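Local atomic coordinates of heat-inducible transcription repressor hrcA homolog (Thermotoga maritima, PDB entry 1STZ), a protein that probably binds DNA and represses class I heat-shock operons such as grpE-dnaK-dnaJ and groELS, preventing their heat-shock induction. Residues A[106-111]-A[117-122]; A[126-131]-A[232-237]; A[132-137]-A[251-256]; A[306-311]-A[315-320]. All blocks are in the same frame, centred on the assembly; numbering follows the deposited sequence.

Interactions 2 to 4 lie in the HrcA C-terminal domain, of the GAF clan, built round a five-stranded antiparallel sheet with helices on its two faces; interaction 1 joins a loop to one of these helices. Interactions 1 and 2 share helix 116-131 and have centres about 13 Å apart; Phe108 CB of the first packs on Leu126 CD2 of the second at 3.6 Å. Interactions 2 and 3 meet through neighbouring strands, Val135 N lying 2.9 Å from Ala234 O. Strand 299-309 brings in interaction 4, where Phe307 N is 2.8 Å from Tyr134 O. Interactions 1 and 4 do not touch, nearest atoms about 8 Å apart. Interactions 1, 2 and 4 also reach a second subunit.

Interaction 1: residues A[106-111]-A[117-122]; sequences ETFKSM and EKVLFL
Phe108 and Leu122 make the close part of this contact between the loop after helix 103-106 and helix 116-131. Phe108 carries CG anti to its backbone N (chi1 -177°), which sends the ring out to the helix. There Phe108 CE1 comes 3.8 Å from Leu122 CB and 3.7 Å from Leu122 C, which lies near the ring plane. The carbonyl oxygen of Val119 is also at the ring edge, 4.1 Å from Phe108 CZ, so the phenyl meets the helix with its rim. Ala123 and Leu126 of the same helix, and Arg327 of helix 314-334, also touch this buried ring.

The other end is looser. Ser110 CB reaches Val119 CG2 only at 4.2 Å, and Leu122 CD1 stands 4.1 Å from the carbonyl oxygen of Lys109. Ser110 and Lys109 are partly exposed here, while Val119 is buried, with Tyr331 of helix 314-334 touching both Ser110 and Val119. The Lys109 side chain starts away from the helix, and its NZ hydrogen-bonds to Gln190 OE1 of a second subunit. No hydrogen bond joins the two segments: the loop is held to the helix by apolar contact, while the amine of Lys109 is engaged by another chain.

Interaction 2: residues A[126-131]-A[232-237]; sequences LLARLT and LDAGLE
Ala128 points its methyl group from helix 116-131 at the bend where strand 231-234 gives way to helix 236-241. Ala128 CB meets two backbone atoms there, Gly235 CA and Ala234 O, each at 3.8 Å. The methyl of Ala234 also faces the helix, and Ala234 CB stands 4.3 Å from Ala128 CB. Thus one small side chain is set against another, with a glycine alongside, and the backbones come close: the CA atoms of Ala128 and Gly235 are 5.1 Å apart.

Gly235 occupies the N-cap position of helix 236-241. A side chain there would point at the helix and run into Ala128 CB, and the positive phi of Gly235, 82°, would also press a CB against the preceding carbonyl oxygen. Ala234 still pairs through its backbone with Val135 in the five-stranded sheet, while Val135 also touches Ala128. Leu127, the residue before, packs on Val304 and Leu306 of the sheet as well as on Val135.

One turn on, Thr131 OG1 donates to Leu127 O at 2.7 Å, tilted 27° from the carbonyl plane. The backbone N of Thr131 approaches that oxygen from the opposite face, so two donors of Thr131 share the Leu127 oxygen. Across the contact itself no hydrogen bond forms; it depends on small residues that let a helix lie close against a strand end.

Interaction 3: residues A[132-137]-A[251-256]; sequences EGYVLI and RNLLEE
This is a buried apolar contact between strand 134-138 and helix 247-256, carried by Tyr134 on one side and Leu253 and Leu254 on the other. The backbones stay well apart, 9.8 Å between the CA atoms of Tyr134 and Leu253, and the side chains bridge the distance. Tyr134 CG is anti to the backbone N (chi1 -178°), and its CB already heads for the helix. Leu253 runs alongside the tyrosine in the opposing sense, bringing CD1 to 3.7 Å from Tyr134 CD1 and 4.1 Å from Tyr134 CE1. Leu254 crosses the tyrosine at about a right angle farther out, its CD2 lying 4.0 Å from Tyr134 CZ and 3.7 Å from Tyr134 OH. Each leucine therefore has its own part of the ring.

Tyr134 belongs to the antiparallel sheet of the HrcA C-terminal domain, between strands 231-234 and 299-309, and its backbone bonds to Phe307. On the opposite face of the strand, Val135 packs on Leu127 and Ala128 of helix 116-131, so the sheet is covered from both directions. Replacing Tyr134 by an alanine would probably leave the CD1 methyl of Leu253 and the CD2 methyl of Leu254 without their shared aromatic partner and open a gap between strand and helix. Leu239 of helix 236-241 touches both Tyr134 and Leu253, while Leu254 packs in addition on Glu237 of a third subunit.

Interaction 4: residues A[306-311]-A[315-320]; sequences LFTSKV and DRNHRV
The end of strand 299-309 faces the start of helix 314-334 after a short connection, and their backbones remain separated, 8.6 Å between the CA atoms of Leu306 and Asn317. Asn317 points its CB into that interval. Leu306 crosses it at about a right angle and brings CD1 to 4.2 Å from Asn317 CB. Thr308 and Asn317 come at each other from opposite directions: Thr308 CG2 is 3.9 Å from Asn317 ND2, a packing distance and no hydrogen bond. The Thr308 hydroxyl sits between its backbone N and carbonyl carbon (chi1 58°), and this OG1 donates to Ser309 O at 2.8 Å from above the carbonyl plane.

The polar ends of Asn317 are engaged elsewhere. Asn317 OD1 accepts from both NE and NH2 of Arg316, each at 3.1 Å, in a side-on grip by two nitrogens on one atom. OD1 lies in the guanidinium plane, and NH2 uses a lone pair in the carbonyl plane. ND2 bonds to Thr312 OG1 in the connection. With the amide fixed from its two ends, its rotation is probably restricted. A leucine at Asn317 is likely to leave the Arg316 guanidinium and the Thr312 hydroxyl without these amide partners.

Beyond Thr308 the chain makes an ST turn, Ser309 OG accepting from Val311 N. In the fold this contact joins strand 299-309 to the helix that follows it, 314-334, with Thr131 of helix 116-131 touching both Leu306 and Asn317, and Phe290 of the adjacent strand 287-296 packing on the same two residues.

Interaction 1: residues A[106-111]-A[117-122]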
loop_
_atom_site.group_PDB
_atom_site.type_symbol
_atom_site.label_atom_id
_atom_site.label_comp_id
_atom_site.label_asym_id
_atom_site.label_seq_id
_atom_site.Cartn_x
_atom_site.Cartn_y
_atom_site.Cartn_z
ATOM N N GLU A 106 2.061 7.927 2.845
ATOM C CA GLU A 106 0.818 8.434 2.261
ATOM C C GLU A 106 -0.174 7.326 1.884
ATOM O O GLU A 106 -1.345 7.633 1.619
ATOM C CB GLU A 106 1.094 9.297 1.036
ATOM C CG GLU A 106 1.750 10.635 1.343
ATOM C CD GLU A 106 2.030 11.425 0.069
ATOM O OE1 GLU A 106 3.030 12.195 0.035
ATOM O OE2 GLU A 106 1.249 11.260 -0.918
ATOM N N THR A 107 0.266 6.063 1.873
ATOM C CA THR A 107 -0.653 4.939 1.695
ATOM C C THR A 107 -1.543 4.696 2.899
ATOM O O THR A 107 -2.485 3.899 2.823
ATOM C CB THR A 107 0.058 3.622 1.347
ATOM O OG1 THR A 107 0.802 3.132 2.488
ATOM C CG2 THR A 107 1.061 3.805 0.199
ATOM N N PHE A 108 -1.258 5.356 4.016
ATOM C CA PHE A 108 -2.106 5.183 5.177
ATOM C C PHE A 108 -3.506 5.689 4.851
ATOM O O PHE A 108 -3.692 6.793 4.347
ATOM C CB PHE A 108 -1.591 5.905 6.409
ATOM C CG PHE A 108 -2.429 5.657 7.628
ATOM C CD1 PHE A 108 -2.393 4.439 8.268
ATOM C CD2 PHE A 108 -3.303 6.620 8.101
ATOM C CE1 PHE A 108 -3.189 4.183 9.388
ATOM C CE2 PHE A 108 -4.108 6.366 9.243
ATOM C CZ PHE A 108 -4.038 5.154 9.876
ATOM N N LYS A 109 -4.477 4.855 5.117
ATOM C CA LYS A 109 -5.865 5.267 5.028
ATOM C C LYS A 109 -6.639 4.640 6.157
ATOM O O LYS A 109 -6.450 3.464 6.492
ATOM C CB LYS A 109 -6.487 4.869 3.697
ATOM C CG LYS A 109 -6.220 3.453 3.263
ATOM C CD LYS A 109 -7.154 3.082 2.095
ATOM C CE LYS A 109 -6.424 2.382 0.967
ATOM N NZ LYS A 109 -7.379 1.788 -0.030
ATOM N N SER A 110 -7.473 5.469 6.758
ATOM C CA SER A 110 -8.553 5.010 7.609
ATOM C C SER A 110 -9.721 4.718 6.680
ATOM O O SER A 110 -10.699 4.122 7.097
ATOM C CB SER A 110 -8.940 6.073 8.625
ATOM O OG SER A 110 -8.378 7.317 8.282
ATOM N N MET A 111 -9.597 5.167 5.428
ATOM C CA MET A 111 -10.484 4.799 4.322
ATOM C C MET A 111 -11.917 4.911 4.789
ATOM O O MET A 111 -12.240 5.964 5.363
ATOM C CB MET A 111 -10.059 3.476 3.650
ATOM C CG MET A 111 -9.972 2.212 4.497
ATOM S SD MET A 111 -9.479 0.749 3.476
ATOM C CE MET A 111 -10.981 0.264 2.631
ATOM N N GLU A 117 -10.492 0.716 16.813
ATOM C CA GLU A 117 -9.448 -0.237 17.168
ATOM C C GLU A 117 -8.637 -0.646 15.938
ATOM O O GLU A 117 -7.405 -0.697 15.992
ATOM C CB GLU A 117 -10.050 -1.459 17.872
ATOM C CG GLU A 117 -9.072 -2.581 18.215
ATOM C CD GLU A 117 -7.969 -2.163 19.190
ATOM O OE1 GLU A 117 -6.901 -2.808 19.163
ATOM O OE2 GLU A 117 -8.162 -1.193 19.969
ATOM N N LYS A 118 -9.328 -0.914 14.836
ATOM C CA LYS A 118 -8.673 -1.259 13.584
ATOM C C LYS A 118 -7.861 -0.062 13.013
ATOM O O LYS A 118 -6.805 -0.255 12.395
ATOM C CB LYS A 118 -9.714 -1.764 12.575
ATOM C CG LYS A 118 -9.158 -2.151 11.213
ATOM C CD LYS A 118 -8.212 -3.348 11.297
ATOM C CE LYS A 118 -7.788 -3.812 9.898
ATOM N NZ LYS A 118 -7.495 -5.275 9.865
ATOM N N VAL A 119 -8.341 1.156 13.230
ATOM C CA VAL A 119 -7.624 2.332 12.762
ATOM C C VAL A 119 -6.316 2.489 13.553
ATOM O O VAL A 119 -5.286 2.761 12.964
ATOM C CB VAL A 119 -8.448 3.635 12.855
ATOM C CG1 VAL A 119 -7.575 4.821 12.520
ATOM C CG2 VAL A 119 -9.631 3.595 11.904
ATOM N N LEU A 120 -6.366 2.297 14.866
ATOM C CA LEU A 120 -5.165 2.336 15.705
ATOM C C LEU A 120 -4.207 1.203 15.327
ATOM O O LEU A 120 -2.990 1.387 15.329
ATOM C CB LEU A 120 -5.521 2.232 17.191
ATOM C CG LEU A 120 -6.381 3.354 17.778
ATOM C CD1 LEU A 120 -6.663 3.102 19.265
ATOM C CD2 LEU A 120 -5.764 4.731 17.551
ATOM N N PHE A 121 -4.760 0.039 15.014
ATOM C CA PHE A 121 -3.981 -1.130 14.593
ATOM C C PHE A 121 -3.176 -0.834 13.319
ATOM O O PHE A 121 -1.994 -1.157 13.234
ATOM C CB PHE A 121 -4.900 -2.339 14.325
ATOM C CG PHE A 121 -4.142 -3.596 13.920
ATOM C CD1 PHE A 121 -3.954 -3.918 12.590
ATOM C CD2 PHE A 121 -3.575 -4.425 14.885
ATOM C CE1 PHE A 121 -3.238 -5.060 12.222
ATOM C CE2 PHE A 121 -2.864 -5.575 14.521
ATOM C CZ PHE A 121 -2.691 -5.885 13.197
ATOM N N LEU A 122 -3.831 -0.227 12.327
ATOM C CA LEU A 122 -3.178 0.096 11.076
ATOM C C LEU A 122 -2.109 1.159 11.260
ATOM O O LEU A 122 -1.035 1.047 10.698
ATOM C CB LEU A 122 -4.182 0.548 10.027
ATOM C CG LEU A 122 -5.120 -0.557 9.551
ATOM C CD1 LEU A 122 -6.325 0.038 8.829
ATOM C CD2 LEU A 122 -4.377 -1.537 8.644
#

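Interaction 2: residues A[126-131]-A[232-237]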
loop_
_atom_site.group_PDB
_atom_site.type_symbol
_atom_site.label_atom_id
_atom_site.label_comp_id
_atom_site.label_asym_id
_atom_site.label_seq_id
_atom_site.Cartn_x
_atom_site.Cartn_y
_atom_site.Cartn_z
ATOM N N LEU A 126 1.912 0.505 10.571
ATOM C CA LEU A 126 2.585 1.206 9.482
ATOM C C LEU A 126 3.766 2.033 10.041
ATOM O O LEU A 126 4.844 2.071 9.455
ATOM C CB LEU A 126 1.626 2.116 8.730
ATOM C CG LEU A 126 2.248 2.832 7.525
ATOM C CD1 LEU A 126 2.685 1.846 6.452
ATOM C CD2 LEU A 126 1.275 3.827 6.904
ATOM N N LEU A 127 3.526 2.691 11.168
ATOM C CA LEU A 127 4.530 3.478 11.851
ATOM C C LEU A 127 5.741 2.605 12.249
ATOM O O LEU A 127 6.875 2.984 12.007
ATOM C CB LEU A 127 3.924 4.136 13.100
ATOM C CG LEU A 127 4.380 5.498 13.634
ATOM C CD1 LEU A 127 4.119 5.639 15.137
ATOM C CD2 LEU A 127 5.764 5.883 13.324
ATOM N N ALA A 128 5.484 1.466 12.883
ATOM C CA ALA A 128 6.532 0.519 13.287
ATOM C C ALA A 128 7.314 0.007 12.089
ATOM O O ALA A 128 8.547 -0.043 12.107
ATOM C CB ALA A 128 5.919 -0.677 14.030
ATOM N N ARG A 129 6.597 -0.385 11.048
ATOM C CA ARG A 129 7.237 -0.913 9.848
ATOM C C ARG A 129 8.161 0.081 9.146
ATOM O O ARG A 129 9.282 -0.266 8.793
ATOM C CB ARG A 129 6.191 -1.393 8.866
ATOM C CG ARG A 129 6.783 -2.006 7.631
ATOM C CD ARG A 129 5.835 -2.914 6.906
ATOM N NE ARG A 129 4.558 -2.263 6.626
ATOM C CZ ARG A 129 3.672 -2.691 5.724
ATOM N NH1 ARG A 129 3.920 -3.776 4.987
ATOM N NH2 ARG A 129 2.527 -2.031 5.555
ATOM N N LEU A 130 7.705 1.313 8.977
ATOM C CA LEU A 130 8.434 2.317 8.207
ATOM C C LEU A 130 9.634 2.911 8.953
ATOM O O LEU A 130 10.523 3.461 8.335
ATOM C CB LEU A 130 7.496 3.453 7.807
ATOM C CG LEU A 130 6.318 3.110 6.913
ATOM C CD1 LEU A 130 5.627 4.384 6.461
ATOM C CD2 LEU A 130 6.750 2.253 5.720
ATOM N N THR A 131 9.637 2.829 10.275
ATOM C CA THR A 131 10.726 3.357 11.084
ATOM C C THR A 131 11.596 2.282 11.738
ATOM O O THR A 131 12.527 2.616 12.462
ATOM C CB THR A 131 10.177 4.228 12.200
ATOM O OG1 THR A 131 9.364 3.426 13.066
ATOM C CG2 THR A 131 9.274 5.313 11.650
ATOM N N LEU A 232 -1.899 -0.396 22.645
ATOM C CA LEU A 232 -1.636 -1.281 21.509
ATOM C C LEU A 232 -0.161 -1.181 21.142
ATOM O O LEU A 232 0.329 -0.076 20.895
ATOM C CB LEU A 232 -2.449 -0.827 20.296
ATOM C CG LEU A 232 -2.150 -1.549 18.968
ATOM C CD1 LEU A 232 -3.420 -1.708 18.149
ATOM C CD2 LEU A 232 -1.075 -0.835 18.121
ATOM N N ASP A 233 0.541 -2.305 21.079
ATOM C CA ASP A 233 1.955 -2.303 20.709
ATOM C C ASP A 233 2.181 -2.961 19.343
ATOM O O ASP A 233 1.419 -3.808 18.916
ATOM C CB ASP A 233 2.809 -2.984 21.784
ATOM C CG ASP A 233 2.449 -4.425 21.988
ATOM O OD1 ASP A 233 1.363 -4.696 22.553
ATOM O OD2 ASP A 233 3.178 -5.370 21.614
ATOM N N ALA A 234 3.243 -2.566 18.669
ATOM C CA ALA A 234 3.618 -3.193 17.397
ATOM C C ALA A 234 5.106 -2.983 17.129
ATOM O O ALA A 234 5.679 -2.015 17.601
ATOM C CB ALA A 234 2.795 -2.588 16.269
ATOM N N GLY A 235 5.719 -3.861 16.348
ATOM C CA GLY A 235 7.117 -3.728 15.975
ATOM C C GLY A 235 8.176 -4.227 16.968
ATOM O O GLY A 235 9.359 -3.869 16.862
ATOM N N LEU A 236 7.795 -5.049 17.934
ATOM C CA LEU A 236 8.802 -5.615 18.855
ATOM C C LEU A 236 9.941 -6.309 18.097
ATOM O O LEU A 236 11.120 -6.203 18.468
ATOM C CB LEU A 236 8.160 -6.570 19.847
ATOM C CG LEU A 236 9.131 -7.328 20.762
ATOM C CD1 LEU A 236 10.044 -6.366 21.523
ATOM C CD2 LEU A 236 8.311 -8.228 21.704
ATOM N N GLU A 237 9.568 -6.969 17.015
ATOM C CA GLU A 237 10.480 -7.642 16.108
ATOM C C GLU A 237 11.561 -6.735 15.526
ATOM O O GLU A 237 12.695 -7.186 15.331
ATOM C CB GLU A 237 9.661 -8.270 14.971
ATOM C CG GLU A 237 10.463 -8.974 13.908
ATOM C CD GLU A 237 9.599 -9.866 13.038
ATOM O OE1 GLU A 237 8.423 -9.491 12.770
ATOM O OE2 GLU A 237 10.100 -10.942 12.623
#

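Interaction 3: residues A[132-137]-A[251-256]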
loop_
_atom_site.group_PDB
_atom_site.type_symbol
_atom_site.label_atom_id
_atom_site.label_comp_id
_atom_site.label_asym_id
_atom_site.label_seq_id
_atom_site.Cartn_x
_atom_site.Cartn_y
_atom_site.Cartn_z
ATOM N N GLU A 132 11.271 1.015 11.524
ATOM C CA GLU A 132 11.915 -0.094 12.217
ATOM C C GLU A 132 11.963 0.157 13.716
ATOM O O GLU A 132 13.010 -0.027 14.356
ATOM C CB GLU A 132 13.333 -0.326 11.663
ATOM C CG GLU A 132 13.386 -0.633 10.168
ATOM C CD GLU A 132 14.787 -0.445 9.584
ATOM O OE1 GLU A 132 15.546 0.431 10.077
ATOM O OE2 GLU A 132 15.131 -1.158 8.612
ATOM N N GLY A 133 10.831 0.589 14.271
ATOM C CA GLY A 133 10.715 0.839 15.698
ATOM C C GLY A 133 9.661 0.015 16.411
ATOM O O GLY A 133 9.010 -0.874 15.829
ATOM N N TYR A 134 9.518 0.307 17.692
ATOM C CA TYR A 134 8.504 -0.269 18.561
ATOM C C TYR A 134 7.525 0.837 18.902
ATOM O O TYR A 134 7.933 1.860 19.421
ATOM C CB TYR A 134 9.145 -0.745 19.864
ATOM C CG TYR A 134 8.215 -1.413 20.871
ATOM C CD1 TYR A 134 8.015 -0.874 22.131
ATOM C CD2 TYR A 134 7.586 -2.602 20.576
ATOM C CE1 TYR A 134 7.196 -1.513 23.077
ATOM C CE2 TYR A 134 6.761 -3.241 21.509
ATOM C CZ TYR A 134 6.569 -2.680 22.750
ATOM O OH TYR A 134 5.754 -3.297 23.670
ATOM N N VAL A 135 6.249 0.613 18.624
ATOM C CA VAL A 135 5.200 1.597 18.837
ATOM C C VAL A 135 4.230 1.212 19.949
ATOM O O VAL A 135 3.794 0.065 20.032
ATOM C CB VAL A 135 4.427 1.821 17.535
ATOM C CG1 VAL A 135 3.211 2.728 17.747
ATOM C CG2 VAL A 135 5.352 2.394 16.497
ATOM N N LEU A 136 3.932 2.171 20.824
ATOM C CA LEU A 136 2.809 2.075 21.757
ATOM C C LEU A 136 1.828 3.175 21.415
ATOM O O LEU A 136 2.228 4.329 21.287
ATOM C CB LEU A 136 3.260 2.260 23.199
ATOM C CG LEU A 136 4.219 1.241 23.782
ATOM C CD1 LEU A 136 4.477 1.613 25.222
ATOM C CD2 LEU A 136 3.726 -0.205 23.694
ATOM N N ILE A 137 0.562 2.817 21.223
ATOM C CA ILE A 137 -0.523 3.783 21.089
ATOM C C ILE A 137 -1.489 3.589 22.254
ATOM O O ILE A 137 -2.060 2.518 22.418
ATOM C CB ILE A 137 -1.284 3.594 19.774
ATOM C CG1 ILE A 137 -0.323 3.703 18.581
ATOM C CG2 ILE A 137 -2.412 4.629 19.652
ATOM C CD1 ILE A 137 -0.991 3.654 17.246
ATOM N N ARG A 251 14.743 -5.947 27.148
ATOM C CA ARG A 251 14.079 -6.294 28.404
ATOM C C ARG A 251 13.820 -5.023 29.216
ATOM O O ARG A 251 12.742 -4.849 29.752
ATOM C CB ARG A 251 14.921 -7.240 29.236
ATOM C CG ARG A 251 15.009 -8.643 28.709
ATOM C CD ARG A 251 16.048 -9.469 29.424
ATOM N NE ARG A 251 15.943 -10.875 29.083
ATOM C CZ ARG A 251 16.901 -11.769 29.282
ATOM N NH1 ARG A 251 18.045 -11.439 29.860
ATOM N NH2 ARG A 251 16.700 -13.028 28.934
ATOM N N ASN A 252 14.800 -4.126 29.281
ATOM C CA ASN A 252 14.630 -2.878 30.045
ATOM C C ASN A 252 13.477 -2.059 29.500
ATOM O O ASN A 252 12.703 -1.512 30.257
ATOM C CB ASN A 252 15.902 -2.028 30.060
ATOM C CG ASN A 252 16.997 -2.631 30.922
ATOM O OD1 ASN A 252 16.728 -3.423 31.814
ATOM N ND2 ASN A 252 18.246 -2.247 30.650
ATOM N N LEU A 253 13.352 -1.991 28.188
ATOM C CA LEU A 253 12.295 -1.212 27.576
ATOM C C LEU A 253 10.930 -1.801 27.927
ATOM O O LEU A 253 10.024 -1.075 28.342
ATOM C CB LEU A 253 12.464 -1.190 26.074
ATOM C CG LEU A 253 11.964 -0.026 25.210
ATOM C CD1 LEU A 253 11.079 -0.526 24.157
ATOM C CD2 LEU A 253 11.321 1.112 25.968
ATOM N N LEU A 254 10.800 -3.117 27.763
ATOM C CA LEU A 254 9.524 -3.787 27.963
ATOM C C LEU A 254 9.080 -3.625 29.413
ATOM O O LEU A 254 7.917 -3.457 29.674
ATOM C CB LEU A 254 9.621 -5.266 27.602
ATOM C CG LEU A 254 9.815 -5.490 26.102
ATOM C CD1 LEU A 254 10.165 -6.958 25.803
ATOM C CD2 LEU A 254 8.585 -5.040 25.318
ATOM N N GLU A 255 10.030 -3.624 30.335
ATOM C CA GLU A 255 9.735 -3.326 31.726
ATOM C C GLU A 255 9.286 -1.861 31.983
ATOM O O GLU A 255 8.290 -1.639 32.656
ATOM C CB GLU A 255 10.932 -3.705 32.604
ATOM C CG GLU A 255 10.556 -4.395 33.907
ATOM C CD GLU A 255 10.454 -5.929 33.806
ATOM O OE1 GLU A 255 11.499 -6.617 34.028
ATOM O OE2 GLU A 255 9.326 -6.455 33.543
ATOM N N GLU A 256 9.991 -0.876 31.434
ATOM C CA GLU A 256 9.777 0.531 31.808
ATOM C C GLU A 256 8.525 1.130 31.185
ATOM O O GLU A 256 7.894 2.021 31.729
ATOM C CB GLU A 256 10.985 1.373 31.417
ATOM C CG GLU A 256 12.252 1.004 32.188
ATOM C CD GLU A 256 12.074 1.073 33.694
ATOM O OE1 GLU A 256 11.650 2.131 34.190
ATOM O OE2 GLU A 256 12.354 0.070 34.389
#

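Interaction 4: residues A[306-311]-A[315-320]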
loop_
_atom_site.group_PDB
_atom_site.type_symbol
_atom_site.label_atom_id
_atom_site.label_comp_id
_atom_site.label_asym_id
_atom_site.label_seq_id
_atom_site.Cartn_x
_atom_site.Cartn_y
_atom_site.Cartn_z
ATOM N N LEU A 306 7.012 6.153 19.825
ATOM C CA LEU A 306 7.891 5.383 18.946
ATOM C C LEU A 306 9.281 5.255 19.597
ATOM O O LEU A 306 9.986 6.252 19.792
ATOM C CB LEU A 306 8.059 6.146 17.636
ATOM C CG LEU A 306 8.501 5.477 16.336
ATOM C CD1 LEU A 306 9.508 6.322 15.611
ATOM C CD2 LEU A 306 8.954 4.045 16.448
ATOM N N PHE A 307 9.687 4.040 19.883
ATOM C CA PHE A 307 10.993 3.757 20.442
ATOM C C PHE A 307 11.844 3.112 19.367
ATOM O O PHE A 307 11.420 2.163 18.732
ATOM C CB PHE A 307 10.886 2.799 21.627
ATOM C CG PHE A 307 10.164 3.363 22.802
ATOM C CD1 PHE A 307 8.807 3.139 22.967
ATOM C CD2 PHE A 307 10.848 4.072 23.772
ATOM C CE1 PHE A 307 8.133 3.647 24.088
ATOM C CE2 PHE A 307 10.189 4.581 24.861
ATOM C CZ PHE A 307 8.816 4.368 25.015
ATOM N N THR A 308 13.051 3.632 19.170
ATOM C CA THR A 308 14.041 3.008 18.305
ATOM C C THR A 308 15.360 3.060 19.009
ATOM O O THR A 308 15.496 3.726 20.023
ATOM C CB THR A 308 14.179 3.792 16.967
ATOM O OG1 THR A 308 14.546 5.156 17.231
ATOM C CG2 THR A 308 12.842 3.897 16.223
ATOM N N SER A 309 16.357 2.396 18.459
ATOM C CA SER A 309 17.724 2.784 18.753
ATOM C C SER A 309 17.913 4.287 18.484
ATOM O O SER A 309 17.298 4.854 17.571
ATOM C CB SER A 309 18.703 2.009 17.894
ATOM O OG SER A 309 20.011 2.484 18.127
ATOM N N LYS A 310 18.766 4.925 19.274
ATOM C CA LYS A 310 19.138 6.325 19.020
ATOM C C LYS A 310 20.032 6.471 17.800
ATOM O O LYS A 310 20.243 7.585 17.334
ATOM C CB LYS A 310 19.790 6.979 20.252
ATOM C CG LYS A 310 21.104 6.416 20.702
ATOM C CD LYS A 310 21.567 7.162 21.954
ATOM C CE LYS A 310 22.788 6.506 22.617
ATOM N NZ LYS A 310 23.098 7.207 23.897
ATOM N N VAL A 311 20.571 5.349 17.316
ATOM C CA VAL A 311 21.249 5.279 16.031
ATOM C C VAL A 311 20.204 4.970 14.970
ATOM O O VAL A 311 19.981 3.817 14.603
ATOM C CB VAL A 311 22.393 4.218 16.012
ATOM C CG1 VAL A 311 23.214 4.352 14.737
ATOM C CG2 VAL A 311 23.291 4.351 17.258
ATOM N N ASP A 315 15.152 12.025 10.578
ATOM C CA ASP A 315 14.308 12.801 9.662
ATOM C C ASP A 315 13.178 11.910 9.163
ATOM O O ASP A 315 12.034 12.314 9.129
ATOM C CB ASP A 315 15.141 13.311 8.479
ATOM C CG ASP A 315 14.534 14.524 7.779
ATOM O OD1 ASP A 315 13.309 14.748 7.813
ATOM O OD2 ASP A 315 15.241 15.316 7.117
ATOM N N ARG A 316 13.505 10.687 8.791
ATOM C CA ARG A 316 12.482 9.732 8.356
ATOM C C ARG A 316 11.487 9.493 9.494
ATOM O O ARG A 316 10.281 9.566 9.279
ATOM C CB ARG A 316 13.125 8.428 7.867
ATOM C CG ARG A 316 12.159 7.313 7.479
ATOM C CD ARG A 316 12.736 5.900 7.607
ATOM N NE ARG A 316 13.215 5.602 8.961
ATOM C CZ ARG A 316 13.965 4.552 9.307
ATOM N NH1 ARG A 316 14.352 3.667 8.409
ATOM N NH2 ARG A 316 14.354 4.397 10.569
ATOM N N ASN A 317 11.991 9.270 10.702
ATOM C CA ASN A 317 11.132 8.931 11.836
ATOM C C ASN A 317 10.185 10.072 12.214
ATOM O O ASN A 317 9.022 9.834 12.552
ATOM C CB ASN A 317 11.948 8.524 13.070
ATOM C CG ASN A 317 12.732 7.249 12.867
ATOM O OD1 ASN A 317 12.601 6.567 11.857
ATOM N ND2 ASN A 317 13.575 6.931 13.830
ATOM N N HIS A 318 10.704 11.295 12.184
ATOM C CA HIS A 318 9.920 12.496 12.461
ATOM C C HIS A 318 8.815 12.647 11.442
ATOM O O HIS A 318 7.661 12.889 11.791
ATOM C CB HIS A 318 10.770 13.770 12.436
ATOM C CG HIS A 318 9.975 15.001 12.722
ATOM N ND1 HIS A 318 9.553 15.859 11.732
ATOM C CD2 HIS A 318 9.484 15.495 13.887
ATOM C CE1 HIS A 318 8.832 16.825 12.272
ATOM N NE2 HIS A 318 8.780 16.633 13.578
ATOM N N ARG A 319 9.170 12.505 10.176
ATOM C CA ARG A 319 8.216 12.668 9.092
ATOM C C ARG A 319 7.073 11.656 9.174
ATOM O O ARG A 319 5.919 12.021 9.018
ATOM C CB ARG A 319 8.948 12.517 7.777
ATOM C CG ARG A 319 8.106 12.581 6.528
ATOM C CD ARG A 319 8.702 11.754 5.404
ATOM N NE ARG A 319 10.122 12.016 5.315
ATOM C CZ ARG A 319 11.076 11.139 5.029
ATOM N NH1 ARG A 319 10.820 9.874 4.734
ATOM N NH2 ARG A 319 12.326 11.559 5.018
ATOM N N VAL A 320 7.414 10.394 9.378
ATOM C CA VAL A 320 6.448 9.322 9.419
ATOM C C VAL A 320 5.543 9.460 10.651
ATOM O O VAL A 320 4.346 9.248 10.550
ATOM C CB VAL A 320 7.132 7.942 9.418
ATOM C CG1 VAL A 320 6.144 6.842 9.674
ATOM C CG2 VAL A 320 7.796 7.696 8.106
#